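Local structure of adhesion and penetration protein autotransporter (Haemophilus influenzae, 3SYJ) at residues I131-N136 against W232-I237; K147-V152 against F223-E228; A755-A760 against F774-S779; L795-W800 against L813-I818. The protein is an autotransporter adhesin that promotes adherence to and invasion of host cells, drives bacterial aggregation through self-association, and is probably a serine protease. All coordinates share one frame; numbering follows the deposited sequence.

Interaction 1 (I131-N136 against W232-I237); sequences IDMTSN and WLINGI
Leu233 lies between Asp132 and Thr134, and its side chain touches both. Its CB is 3.7 Å from Thr134 CG2. With CG anti to the carbonyl carbon (chi1 -65°), the isobutyl group splits over the loop: CD1 stays against the same Thr134 methyl, while CD2 presses on Asp132 CB at 3.3 Å, a tight approach. The backbones join beside this contact. Ile234 N donates to Asp132 O (3.0 Å) and Thr134 N to Ile234 O (3.1 Å), so Ile234 uses both its N-H and its carbonyl on the loop in a single bridge with Met133. Strand 231-238 belongs to the antiparallel sheet of the peptidase S6 domain, a trypsin-like fold of the PA clan; Asn235 and Gly236 form a classic beta bulge in it, both facing Met222 of the adjoining strand. Elsewhere in the contact Ile131 crosses Ile234 at about a right angle, CG2 to CG2 at 3.9 Å, and sends CG1 and CD1 over Trp232 O. That carbonyl is not left to hydrocarbon: a water donates to it and accepts from Asp132 N. Met133 CG runs alongside Ile234 CG2, and the Met133 side chain also touches Val63 of strand 61-64. Thr134 OG1 sits between the backbone N and the carbonyl carbon (chi1 53°), 3.1 Å from Asn235 OD1, a hydrogen bond that is not certain.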
loop_
_atom_site.group_PDB
_atom_site.type_symbol
_atom_site.label_atom_id
_atom_site.label_comp_id
_atom_site.label_asym_id
_atom_site.label_seq_id
_atom_site.Cartn_x
_atom_site.Cartn_y
_atom_site.Cartn_z
ATOM N N ILE A 131 28.873 -52.193 -12.298
ATOM C CA ILE A 131 27.788 -52.489 -13.220
ATOM C C ILE A 131 27.519 -53.989 -13.228
ATOM O O ILE A 131 28.439 -54.794 -13.087
ATOM C CB ILE A 131 28.099 -51.977 -14.655
ATOM C CG1 ILE A 131 26.843 -51.989 -15.515
ATOM C CG2 ILE A 131 29.200 -52.788 -15.315
ATOM C CD1 ILE A 131 26.882 -50.974 -16.633
ATOM N N ASP A 132 26.253 -54.360 -13.373
ATOM C CA ASP A 132 25.886 -55.764 -13.442
ATOM C C ASP A 132 26.263 -56.361 -14.787
ATOM O O ASP A 132 26.333 -55.649 -15.794
ATOM C CB ASP A 132 24.385 -55.941 -13.206
ATOM C CG ASP A 132 23.974 -55.613 -11.787
ATOM O OD1 ASP A 132 24.868 -55.357 -10.956
ATOM O OD2 ASP A 132 22.759 -55.615 -11.507
ATOM N N MET A 133 26.498 -57.673 -14.789
ATOM C CA MET A 133 26.750 -58.435 -16.006
ATOM C C MET A 133 25.486 -59.087 -16.596
ATOM O O MET A 133 24.555 -59.444 -15.869
ATOM C CB MET A 133 27.757 -59.539 -15.716
ATOM C CG MET A 133 29.076 -59.055 -15.179
ATOM S SD MET A 133 30.206 -60.442 -15.078
ATOM C CE MET A 133 31.730 -59.609 -14.672
ATOM N N THR A 134 25.461 -59.248 -17.918
ATOM C CA THR A 134 24.441 -60.076 -18.550
ATOM C C THR A 134 24.771 -61.519 -18.179
ATOM O O THR A 134 25.926 -61.837 -17.894
ATOM C CB THR A 134 24.394 -59.893 -20.096
ATOM O OG1 THR A 134 25.700 -60.085 -20.657
ATOM C CG2 THR A 134 23.891 -58.507 -20.452
ATOM N N SER A 135 23.769 -62.391 -18.162
ATOM C CA SER A 135 23.985 -63.727 -17.613
ATOM C C SER A 135 23.977 -64.854 -18.643
ATOM O O SER A 135 24.448 -65.956 -18.365
ATOM C CB SER A 135 22.965 -64.013 -16.516
ATOM O OG SER A 135 21.654 -63.827 -17.005
ATOM N N ASN A 136 23.447 -64.583 -19.830
ATOM C CA ASN A 136 23.339 -65.605 -20.865
ATOM C C ASN A 136 24.590 -65.627 -21.725
ATOM O O ASN A 136 25.119 -64.575 -22.085
ATOM C CB ASN A 136 22.105 -65.337 -21.723
ATOM C CG ASN A 136 21.643 -66.562 -22.498
ATOM O OD1 ASN A 136 22.442 -67.266 -23.116
ATOM N ND2 ASN A 136 20.334 -66.806 -22.484
ATOM N N TRP A 232 21.403 -50.643 -17.532
ATOM C CA TRP A 232 22.543 -50.906 -18.388
ATOM C C TRP A 232 23.307 -52.083 -17.783
ATOM O O TRP A 232 23.483 -52.169 -16.564
ATOM C CB TRP A 232 23.435 -49.672 -18.523
ATOM C CG TRP A 232 22.901 -48.627 -19.472
ATOM C CD1 TRP A 232 22.259 -47.461 -19.143
ATOM C CD2 TRP A 232 22.970 -48.654 -20.905
ATOM N NE1 TRP A 232 21.926 -46.761 -20.287
ATOM C CE2 TRP A 232 22.352 -47.474 -21.382
ATOM C CE3 TRP A 232 23.495 -49.562 -21.834
ATOM C CZ2 TRP A 232 22.252 -47.175 -22.742
ATOM C CZ3 TRP A 232 23.390 -49.260 -23.198
ATOM C CH2 TRP A 232 22.775 -48.081 -23.630
ATOM N N LEU A 233 23.719 -53.014 -18.632
ATOM C CA LEU A 233 24.512 -54.159 -18.197
ATOM C C LEU A 233 25.737 -54.206 -19.070
ATOM O O LEU A 233 25.673 -53.811 -20.239
ATOM C CB LEU A 233 23.727 -55.462 -18.374
ATOM C CG LEU A 233 22.466 -55.631 -17.528
ATOM C CD1 LEU A 233 21.492 -56.593 -18.173
ATOM C CD2 LEU A 233 22.847 -56.121 -16.158
ATOM N N ILE A 234 26.859 -54.667 -18.532
ATOM C CA ILE A 234 27.978 -54.934 -19.411
ATOM C C ILE A 234 27.671 -56.248 -20.116
ATOM O O ILE A 234 27.257 -57.218 -19.477
ATOM C CB ILE A 234 29.357 -54.968 -18.702
ATOM C CG1 ILE A 234 30.439 -55.308 -19.734
ATOM C CG2 ILE A 234 29.364 -55.961 -17.556
ATOM C CD1 ILE A 234 31.843 -55.088 -19.264
ATOM N N ASN A 235 27.839 -56.269 -21.437
ATOM C CA ASN A 235 27.471 -57.441 -22.225
ATOM C C ASN A 235 28.687 -58.212 -22.709
ATOM O O ASN A 235 28.657 -59.431 -22.801
ATOM C CB ASN A 235 26.580 -57.032 -23.401
ATOM C CG ASN A 235 26.056 -58.223 -24.196
ATOM O OD1 ASN A 235 25.822 -59.307 -23.652
ATOM N ND2 ASN A 235 25.863 -58.017 -25.490
ATOM N N GLY A 236 29.765 -57.506 -23.016
ATOM C CA GLY A 236 30.946 -58.179 -23.512
ATOM C C GLY A 236 32.178 -57.309 -23.511
ATOM O O GLY A 236 32.116 -56.109 -23.203
ATOM N N ILE A 237 33.306 -57.917 -23.853
ATOM C CA ILE A 237 34.561 -57.183 -23.954
ATOM C C ILE A 237 35.155 -57.341 -25.352
ATOM O O ILE A 237 35.115 -58.427 -25.938
ATOM C CB ILE A 237 35.560 -57.663 -22.898
ATOM C CG1 ILE A 237 35.738 -59.182 -22.993
ATOM C CG2 ILE A 237 35.067 -57.271 -21.503
ATOM C CD1 ILE A 237 36.815 -59.722 -22.067
HETATM O O HOH W 1 24.054 -52.668 -13.815
#

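Interaction 2 (K147-V152 against F223-E228); sequences KYPERV and FIYDAE
Val152 and Phe223 exchange two backbone hydrogen bonds, the regular end of an antiparallel pairing within the sheet of the trypsin-like peptidase S6 domain. Phe223 N reaches Val152 O at 2.8 Å, almost straight at the hydrogen (175°), and Val152 N donates back to Phe223 O at 3.0 Å. Arg151 and Ile224 form the next, non-hydrogen-bonded pair; the Arg151 backbone bonds outward, to Thr183 just after strand 179-182. Beyond it Glu150 O takes Tyr225 N, which comes in 31° off the plane of the carbonyl. At Pro149 the chain departs from the regular pairing, and its ring leans on Ala227 CB and the edge of the Tyr225 ring. Lys147 O closes the series by accepting Ala227 N at 2.8 Å. Tyr225 O, facing this break, receives a CA-H from Tyr148, whose CA is 3.1 Å away, and lies near the ring plane at the Tyr148 edge. Glu150 OE2 accepts Lys45 N outside the contact, while Asp226 is held locally: OD1 accepts Lys229 N and, weakly, Glu228 N, and OD2 accepts from a water that is also hydrogen-bonded to Tyr148 OH, in the plane of the ring. Lys147, fully extended, lays its CG over one face of the Tyr148 ring and brushes the Glu228 carboxylate with carbon, its NZ staying 4.7 Å from Glu228 OE1. Arg151 NE makes a weak hydrogen bond to Tyr206 OH. Ile224 CD1 packs against Tyr148 CB at 3.4 Å and sits 3.9 Å above the centre of the Arg151 guanidinium.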
loop_
_atom_site.group_PDB
_atom_site.type_symbol
_atom_site.label_atom_id
_atom_site.label_comp_id
_atom_site.label_asym_id
_atom_site.label_seq_id
_atom_site.Cartn_x
_atom_site.Cartn_y
_atom_site.Cartn_z
ATOM N N LYS A 147 13.648 -55.959 -26.348
ATOM C CA LYS A 147 14.187 -56.216 -25.019
ATOM C C LYS A 147 15.490 -55.442 -24.796
ATOM O O LYS A 147 15.741 -54.931 -23.702
ATOM C CB LYS A 147 14.411 -57.720 -24.829
ATOM C CG LYS A 147 14.905 -58.146 -23.446
ATOM C CD LYS A 147 15.088 -59.667 -23.400
ATOM C CE LYS A 147 15.711 -60.156 -22.096
ATOM N NZ LYS A 147 16.107 -61.601 -22.188
ATOM N N TYR A 148 16.306 -55.355 -25.845
ATOM C CA TYR A 148 17.605 -54.690 -25.786
ATOM C C TYR A 148 17.710 -53.607 -26.858
ATOM O O TYR A 148 18.327 -53.825 -27.901
ATOM C CB TYR A 148 18.712 -55.713 -26.019
ATOM C CG TYR A 148 18.777 -56.802 -24.974
ATOM C CD1 TYR A 148 19.196 -56.528 -23.679
ATOM C CD2 TYR A 148 18.434 -58.107 -25.286
ATOM C CE1 TYR A 148 19.266 -57.524 -22.725
ATOM C CE2 TYR A 148 18.500 -59.113 -24.340
ATOM C CZ TYR A 148 18.916 -58.819 -23.065
ATOM O OH TYR A 148 18.978 -59.826 -22.130
ATOM N N PRO A 149 17.102 -52.440 -26.606
ATOM C CA PRO A 149 16.979 -51.371 -27.605
ATOM C C PRO A 149 18.251 -50.563 -27.814
ATOM O O PRO A 149 18.485 -50.091 -28.926
ATOM C CB PRO A 149 15.905 -50.462 -27.014
ATOM C CG PRO A 149 15.941 -50.711 -25.564
ATOM C CD PRO A 149 16.375 -52.132 -25.364
ATOM N N GLU A 150 19.045 -50.392 -26.763
ATOM C CA GLU A 150 20.263 -49.596 -26.850
ATOM C C GLU A 150 21.510 -50.438 -26.586
ATOM O O GLU A 150 21.481 -51.396 -25.809
ATOM C CB GLU A 150 20.187 -48.415 -25.883
ATOM C CG GLU A 150 18.919 -47.580 -26.030
ATOM C CD GLU A 150 18.994 -46.547 -27.140
ATOM O OE1 GLU A 150 20.001 -46.529 -27.880
ATOM O OE2 GLU A 150 18.047 -45.739 -27.267
ATOM N N ARG A 151 22.600 -50.087 -27.258
ATOM C CA ARG A 151 23.868 -50.783 -27.090
ATOM C C ARG A 151 24.993 -49.785 -27.345
ATOM O O ARG A 151 24.935 -49.034 -28.319
ATOM C CB ARG A 151 23.972 -51.973 -28.055
ATOM C CG ARG A 151 24.444 -53.247 -27.376
ATOM C CD ARG A 151 25.195 -54.196 -28.290
ATOM N NE ARG A 151 24.346 -55.154 -28.989
ATOM C CZ ARG A 151 24.498 -56.480 -28.946
ATOM N NH1 ARG A 151 25.458 -57.031 -28.225
ATOM N NH2 ARG A 151 23.684 -57.259 -29.638
ATOM N N VAL A 152 26.008 -49.765 -26.480
ATOM C CA VAL A 152 27.119 -48.820 -26.631
ATOM C C VAL A 152 28.482 -49.453 -26.315
ATOM O O VAL A 152 28.551 -50.511 -25.687
ATOM C CB VAL A 152 26.939 -47.579 -25.735
ATOM C CG1 VAL A 152 25.629 -46.879 -26.040
ATOM C CG2 VAL A 152 26.992 -47.975 -24.272
ATOM N N PHE A 223 28.355 -52.456 -23.734
ATOM C CA PHE A 223 27.224 -52.477 -22.813
ATOM C C PHE A 223 25.909 -52.613 -23.554
ATOM O O PHE A 223 25.761 -52.110 -24.664
ATOM C CB PHE A 223 27.182 -51.182 -21.997
ATOM C CG PHE A 223 28.438 -50.906 -21.233
ATOM C CD1 PHE A 223 28.565 -51.315 -19.915
ATOM C CD2 PHE A 223 29.494 -50.235 -21.831
ATOM C CE1 PHE A 223 29.729 -51.062 -19.200
ATOM C CE2 PHE A 223 30.659 -49.974 -21.124
ATOM C CZ PHE A 223 30.774 -50.391 -19.801
ATOM N N ILE A 224 24.943 -53.280 -22.933
ATOM C CA ILE A 224 23.634 -53.426 -23.545
ATOM C C ILE A 224 22.542 -53.002 -22.573
ATOM O O ILE A 224 22.643 -53.238 -21.364
ATOM C CB ILE A 224 23.405 -54.868 -24.078
ATOM C CG1 ILE A 224 22.236 -54.908 -25.078
ATOM C CG2 ILE A 224 23.228 -55.868 -22.926
ATOM C CD1 ILE A 224 22.101 -56.229 -25.809
ATOM N N TYR A 225 21.513 -52.341 -23.091
ATOM C CA TYR A 225 20.418 -51.913 -22.237
ATOM C C TYR A 225 19.308 -52.957 -22.184
ATOM O O TYR A 225 18.714 -53.293 -23.209
ATOM C CB TYR A 225 19.840 -50.581 -22.707
ATOM C CG TYR A 225 18.858 -49.974 -21.713
ATOM C CD1 TYR A 225 19.308 -49.431 -20.520
ATOM C CD2 TYR A 225 17.494 -49.953 -21.967
ATOM C CE1 TYR A 225 18.436 -48.871 -19.608
ATOM C CE2 TYR A 225 16.606 -49.398 -21.059
ATOM C CZ TYR A 225 17.087 -48.858 -19.876
ATOM O OH TYR A 225 16.236 -48.294 -18.958
ATOM N N ASP A 226 19.043 -53.465 -20.980
ATOM C CA ASP A 226 17.904 -54.341 -20.728
ATOM C C ASP A 226 16.687 -53.478 -20.397
ATOM O O ASP A 226 16.630 -52.861 -19.339
ATOM C CB ASP A 226 18.217 -55.288 -19.567
ATOM C CG ASP A 226 17.158 -56.364 -19.377
ATOM O OD1 ASP A 226 15.952 -56.056 -19.484
ATOM O OD2 ASP A 226 17.534 -57.524 -19.112
ATOM N N ALA A 227 15.718 -53.432 -21.305
ATOM C CA ALA A 227 14.564 -52.544 -21.159
ATOM C C ALA A 227 13.544 -53.070 -20.150
ATOM O O ALA A 227 12.788 -52.299 -19.558
ATOM C CB ALA A 227 13.897 -52.318 -22.509
ATOM N N GLU A 228 13.517 -54.383 -19.965
ATOM C CA GLU A 228 12.619 -54.977 -18.989
ATOM C C GLU A 228 13.096 -54.622 -17.577
ATOM O O GLU A 228 12.315 -54.134 -16.757
ATOM C CB GLU A 228 12.531 -56.486 -19.224
ATOM C CG GLU A 228 12.553 -56.828 -20.718
ATOM C CD GLU A 228 12.104 -58.248 -21.038
ATOM O OE1 GLU A 228 12.551 -59.195 -20.354
ATOM O OE2 GLU A 228 11.304 -58.416 -21.989
HETATM O O HOH W 2 19.819 -58.982 -19.575
#

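Interaction 3 (A755-A760 against F774-S779); sequences ATVDNA and FSLKNS
Two successive rungs of the passenger-domain beta-helix stack here: strands 754-758 and 773-777 run parallel and in register, their short axes 4.6 Å apart and 7° from aligned, and both turn a corner at an asparagine. Ser775 N to Ala755 O, Val757 N to Ser775 O, Lys777 N to Val757 O and Asn759 N to Lys777 O step the strands together in the usual parallel zigzag. The interior face is apolar. Ala755 CB lies in the plane of the Phe774 ring at its edge, 3.9 Å from CD1, and Val757 CG2 meets the same edge at CE1; Leu776 CD1 runs beside Val757 CB at 3.8 Å. The outer face is polar and wetter. Lys777 stretches its extended chain across Thr756, CE touching CG2, and its NZ reaches Thr756 OG1 through one water and, more weakly, Asp758 OD2 through another. Asn759 and Asn778 both have a positive phi, so each corner takes the left-handed backbone region. Past the corner Ser779 folds back, its OG swung beside its own N (chi1 -53°): it donates to Lys777 O at 2.6 Å and accepts Ala760 N at 3.3 Å. The hydroxyl and Asn759 N reach Lys777 O from opposite faces of its carbonyl plane. A buried serine thus meets backbone polar groups at the corner where strand pairing stops, while Lys777 NZ and Asp758 OD2, 5.4 Å apart, meet through solvent, so their attraction is probably water-mediated and screened rather than a direct salt bridge.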
loop_
_atom_site.group_PDB
_atom_site.type_symbol
_atom_site.label_atom_id
_atom_site.label_comp_id
_atom_site.label_asym_id
_atom_site.label_seq_id
_atom_site.Cartn_x
_atom_site.Cartn_y
_atom_site.Cartn_z
ATOM N N ALA A 755 20.033 8.274 -6.503
ATOM C CA ALA A 755 19.565 7.217 -7.392
ATOM C C ALA A 755 19.525 7.713 -8.828
ATOM O O ALA A 755 19.278 8.889 -9.075
ATOM C CB ALA A 755 18.200 6.714 -6.960
ATOM N N THR A 756 19.772 6.813 -9.775
ATOM C CA THR A 756 19.790 7.176 -11.183
ATOM C C THR A 756 19.192 6.077 -12.039
ATOM O O THR A 756 19.521 4.905 -11.875
ATOM C CB THR A 756 21.219 7.420 -11.676
ATOM O OG1 THR A 756 21.790 8.521 -10.962
ATOM C CG2 THR A 756 21.225 7.724 -13.167
ATOM N N VAL A 757 18.311 6.453 -12.953
ATOM C CA VAL A 757 17.810 5.515 -13.944
ATOM C C VAL A 757 18.303 5.991 -15.294
ATOM O O VAL A 757 17.765 6.946 -15.859
ATOM C CB VAL A 757 16.266 5.437 -13.943
ATOM C CG1 VAL A 757 15.772 4.606 -15.118
ATOM C CG2 VAL A 757 15.760 4.863 -12.628
ATOM N N ASP A 758 19.347 5.342 -15.796
ATOM C CA ASP A 758 19.943 5.715 -17.074
ATOM C C ASP A 758 19.571 4.712 -18.161
ATOM O O ASP A 758 20.050 3.579 -18.166
ATOM C CB ASP A 758 21.467 5.832 -16.942
ATOM C CG ASP A 758 22.127 6.373 -18.203
ATOM O OD1 ASP A 758 21.551 6.205 -19.298
ATOM O OD2 ASP A 758 23.224 6.965 -18.098
ATOM N N ASN A 759 18.721 5.136 -19.086
ATOM C CA ASN A 759 18.266 4.263 -20.158
ATOM C C ASN A 759 17.824 2.911 -19.605
ATOM O O ASN A 759 18.306 1.865 -20.029
ATOM C CB ASN A 759 19.365 4.079 -21.205
ATOM C CG ASN A 759 18.880 3.322 -22.436
ATOM O OD1 ASN A 759 17.727 3.454 -22.848
ATOM N ND2 ASN A 759 19.765 2.529 -23.028
ATOM N N ALA A 760 16.909 2.941 -18.645
ATOM C CA ALA A 760 16.378 1.721 -18.060
ATOM C C ALA A 760 14.916 1.911 -17.684
ATOM O O ALA A 760 14.361 2.996 -17.857
ATOM C CB ALA A 760 17.193 1.319 -16.844
ATOM N N PHE A 774 17.455 12.277 -7.068
ATOM C CA PHE A 774 17.049 11.282 -8.049
ATOM C C PHE A 774 17.275 11.801 -9.455
ATOM O O PHE A 774 16.812 12.886 -9.812
ATOM C CB PHE A 774 15.581 10.889 -7.876
ATOM C CG PHE A 774 15.080 9.937 -8.935
ATOM C CD1 PHE A 774 15.532 8.625 -8.978
ATOM C CD2 PHE A 774 14.156 10.353 -9.884
ATOM C CE1 PHE A 774 15.069 7.747 -9.946
ATOM C CE2 PHE A 774 13.690 9.481 -10.853
ATOM C CZ PHE A 774 14.148 8.176 -10.884
ATOM N N SER A 775 17.980 11.010 -10.253
ATOM C CA SER A 775 18.336 11.405 -11.600
ATOM C C SER A 775 17.752 10.436 -12.637
ATOM O O SER A 775 17.898 9.217 -12.532
ATOM C CB SER A 775 19.856 11.503 -11.723
ATOM O OG SER A 775 20.229 12.221 -12.885
ATOM N N LEU A 776 17.080 10.998 -13.634
ATOM C CA LEU A 776 16.455 10.221 -14.690
ATOM C C LEU A 776 17.066 10.642 -16.010
ATOM O O LEU A 776 16.827 11.753 -16.479
ATOM C CB LEU A 776 14.957 10.498 -14.705
ATOM C CG LEU A 776 14.097 9.738 -15.706
ATOM C CD1 LEU A 776 14.193 8.242 -15.458
ATOM C CD2 LEU A 776 12.663 10.209 -15.582
ATOM N N LYS A 777 17.869 9.767 -16.605
ATOM C CA LYS A 777 18.576 10.106 -17.835
ATOM C C LYS A 777 18.193 9.166 -18.959
ATOM O O LYS A 777 18.090 7.962 -18.754
ATOM C CB LYS A 777 20.090 10.031 -17.627
ATOM C CG LYS A 777 20.573 10.612 -16.318
ATOM C CD LYS A 777 22.088 10.523 -16.199
ATOM C CE LYS A 777 22.556 11.017 -14.832
ATOM N NZ LYS A 777 24.039 11.145 -14.747
ATOM N N ASN A 778 17.989 9.724 -20.148
ATOM C CA ASN A 778 17.788 8.920 -21.344
ATOM C C ASN A 778 16.765 7.818 -21.130
ATOM O O ASN A 778 16.912 6.717 -21.658
ATOM C CB ASN A 778 19.115 8.308 -21.791
ATOM C CG ASN A 778 20.218 9.338 -21.901
ATOM O OD1 ASN A 778 21.039 9.485 -20.995
ATOM N ND2 ASN A 778 20.232 10.071 -23.004
ATOM N N SER A 779 15.730 8.118 -20.358
ATOM C CA SER A 779 14.718 7.123 -20.041
ATOM C C SER A 779 13.325 7.705 -20.155
ATOM O O SER A 779 13.141 8.921 -20.160
ATOM C CB SER A 779 14.909 6.604 -18.615
ATOM O OG SER A 779 16.233 6.151 -18.398
HETATM O O HOH W 3 23.850 9.927 -11.899
HETATM O O HOH W 4 24.287 7.932 -15.792
#

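Interaction 4 (L795-W800 against L813-I818); sequences LENATW and LNNSTI
The Trp800 indole lies flank to flank with Ile818, its CE3 4.0 Å from Ile818 CD1. The two segments belong to consecutive coils of the parallel beta-helix, where the chain leaves one face, turns through Asn797 or Asn815 and enters the next; the later coil falls in the pertactin-like region. Phe781 of the preceding coil meets the indole with its ring plane inclined to it, and Thr806 and Leu808 also touch it. Two further flat pairs mark the outside of the turn. The Glu796 carboxylate and Asn814 amide lie alongside with planes only 18° apart, Asn814 ND2 being 3.1 Å from Glu796 CG. The Asn797 and Asn815 amides are instead turned 80° against each other, with Asn797 ND2 3.0 Å from Asn815 OD1. Beyond the corner the strands pair in parallel: Thr817 N donates to Ala798 O and Trp800 N to Thr817 O, both at 2.9 Å. Thr799 and Thr817 lie side by side on the outer face, where Thr799 OG1 bonds His780 ND1. Inside, Leu795 touches Leu813 CD2 through its CB and Ile818 CG1 through its CD2. At the corner itself Asn797 N reaches Asn814 O at 3.2 Å. Ser816 turns its hydroxyl toward the corner of the preceding coil. There Ala798 N donates to Ser816 OG at 2.8 Å, with 165° at the hydrogen, while Trp800 NE1 is satisfied by His783 O.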
loop_
_atom_site.group_PDB
_atom_site.type_symbol
_atom_site.label_atom_id
_atom_site.label_comp_id
_atom_site.label_asym_id
_atom_site.label_seq_id
_atom_site.Cartn_x
_atom_site.Cartn_y
_atom_site.Cartn_z
ATOM N N LEU A 795 16.140 15.589 -14.548
ATOM C CA LEU A 795 15.896 14.853 -15.780
ATOM C C LEU A 795 16.871 15.286 -16.869
ATOM O O LEU A 795 17.122 16.479 -17.050
ATOM C CB LEU A 795 14.456 15.058 -16.259
ATOM C CG LEU A 795 13.352 14.195 -15.635
ATOM C CD1 LEU A 795 13.162 14.519 -14.170
ATOM C CD2 LEU A 795 12.043 14.365 -16.390
ATOM N N GLU A 796 17.427 14.319 -17.591
ATOM C CA GLU A 796 18.258 14.631 -18.751
ATOM C C GLU A 796 17.933 13.712 -19.918
ATOM O O GLU A 796 18.051 12.492 -19.807
ATOM C CB GLU A 796 19.747 14.529 -18.421
ATOM C CG GLU A 796 20.634 15.017 -19.558
ATOM C CD GLU A 796 22.083 14.585 -19.420
ATOM O OE1 GLU A 796 22.457 14.047 -18.352
ATOM O OE2 GLU A 796 22.849 14.783 -20.389
ATOM N N ASN A 797 17.535 14.306 -21.037
ATOM C CA ASN A 797 17.128 13.542 -22.207
ATOM C C ASN A 797 16.057 12.537 -21.836
ATOM O O ASN A 797 16.038 11.419 -22.349
ATOM C CB ASN A 797 18.328 12.830 -22.823
ATOM C CG ASN A 797 19.496 13.763 -23.048
ATOM O OD1 ASN A 797 20.647 13.428 -22.750
ATOM N ND2 ASN A 797 19.206 14.958 -23.560
ATOM N N ALA A 798 15.162 12.948 -20.943
ATOM C CA ALA A 798 14.152 12.048 -20.400
ATOM C C ALA A 798 12.734 12.566 -20.590
ATOM O O ALA A 798 12.501 13.765 -20.693
ATOM C CB ALA A 798 14.417 11.795 -18.924
ATOM N N THR A 799 11.785 11.646 -20.643
ATOM C CA THR A 799 10.381 12.011 -20.616
ATOM C C THR A 799 9.741 11.398 -19.375
ATOM O O THR A 799 10.069 10.273 -18.984
ATOM C CB THR A 799 9.636 11.538 -21.880
ATOM O OG1 THR A 799 9.705 10.110 -21.978
ATOM C CG2 THR A 799 10.247 12.162 -23.123
ATOM N N TRP A 800 8.840 12.147 -18.754
ATOM C CA TRP A 800 8.124 11.668 -17.580
ATOM C C TRP A 800 6.632 11.946 -17.715
ATOM O O TRP A 800 6.220 13.095 -17.879
ATOM C CB TRP A 800 8.672 12.343 -16.323
ATOM C CG TRP A 800 7.929 12.005 -15.076
ATOM C CD1 TRP A 800 7.258 10.848 -14.809
ATOM C CD2 TRP A 800 7.799 12.822 -13.909
ATOM N NE1 TRP A 800 6.707 10.898 -13.553
ATOM C CE2 TRP A 800 7.027 12.100 -12.977
ATOM C CE3 TRP A 800 8.260 14.097 -13.560
ATOM C CZ2 TRP A 800 6.704 12.611 -11.717
ATOM C CZ3 TRP A 800 7.937 14.602 -12.310
ATOM C CH2 TRP A 800 7.167 13.860 -11.405
ATOM N N LEU A 813 15.467 20.564 -15.207
ATOM C CA LEU A 813 15.205 20.020 -16.532
ATOM C C LEU A 813 16.367 20.291 -17.462
ATOM O O LEU A 813 17.032 21.316 -17.354
ATOM C CB LEU A 813 13.940 20.626 -17.132
ATOM C CG LEU A 813 12.646 20.239 -16.438
ATOM C CD1 LEU A 813 11.472 20.541 -17.345
ATOM C CD2 LEU A 813 12.690 18.766 -16.079
ATOM N N ASN A 814 16.595 19.367 -18.384
ATOM C CA ASN A 814 17.610 19.529 -19.409
ATOM C C ASN A 814 17.237 18.668 -20.598
ATOM O O ASN A 814 17.395 17.449 -20.558
ATOM C CB ASN A 814 18.984 19.133 -18.864
ATOM C CG ASN A 814 19.989 18.826 -19.964
ATOM O OD1 ASN A 814 19.813 19.224 -21.118
ATOM N ND2 ASN A 814 21.055 18.112 -19.608
ATOM N N ASN A 815 16.734 19.304 -21.651
ATOM C CA ASN A 815 16.298 18.590 -22.844
ATOM C C ASN A 815 15.347 17.459 -22.493
ATOM O O ASN A 815 15.416 16.375 -23.076
ATOM C CB ASN A 815 17.500 18.040 -23.610
ATOM C CG ASN A 815 17.122 17.488 -24.975
ATOM O OD1 ASN A 815 17.859 16.697 -25.556
ATOM N ND2 ASN A 815 15.968 17.903 -25.489
ATOM N N SER A 816 14.465 17.715 -21.532
ATOM C CA SER A 816 13.516 16.710 -21.068
ATOM C C SER A 816 12.068 17.214 -21.097
ATOM O O SER A 816 11.814 18.419 -21.050
ATOM C CB SER A 816 13.889 16.243 -19.659
ATOM O OG SER A 816 15.052 15.429 -19.693
ATOM N N THR A 817 11.124 16.282 -21.167
ATOM C CA THR A 817 9.707 16.625 -21.251
ATOM C C THR A 817 8.888 16.009 -20.122
ATOM O O THR A 817 9.003 14.821 -19.842
ATOM C CB THR A 817 9.113 16.169 -22.595
ATOM O OG1 THR A 817 9.689 16.947 -23.647
ATOM C CG2 THR A 817 7.598 16.346 -22.610
ATOM N N ILE A 818 8.059 16.821 -19.478
ATOM C CA ILE A 818 7.139 16.316 -18.475
ATOM C C ILE A 818 5.707 16.425 -18.972
ATOM O O ILE A 818 5.212 17.521 -19.213
ATOM C CB ILE A 818 7.243 17.092 -17.155
ATOM C CG1 ILE A 818 8.638 16.940 -16.545
ATOM C CG2 ILE A 818 6.173 16.614 -16.182
ATOM C CD1 ILE A 818 8.825 17.687 -15.245
#

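How the interactions relate
The four contacts form two pairs at opposite sides of the chain's centre. Interactions 1 and 2, centres 10 Å apart, share the peptidase sheet: strands 221-226 and 231-238 are neighbours, and Leu233 O probably accepts Ile224 N at 2.8 Å. Both lie away from Ser218, the presumed catalytic serine of this domain. Interactions 3 and 4, centres also 10 Å apart, are successive steps up the beta-helix; Asn778 N with Glu796 O and Leu776 O with Glu796 N probably join them, and the corner serine recurs as Ser779 and Ser816. Interactions 1 and 3 have nearest atoms about 48 Å apart, and between the pairs the centres are 61 to 74 Å apart, so the two pairs of contacts do not touch.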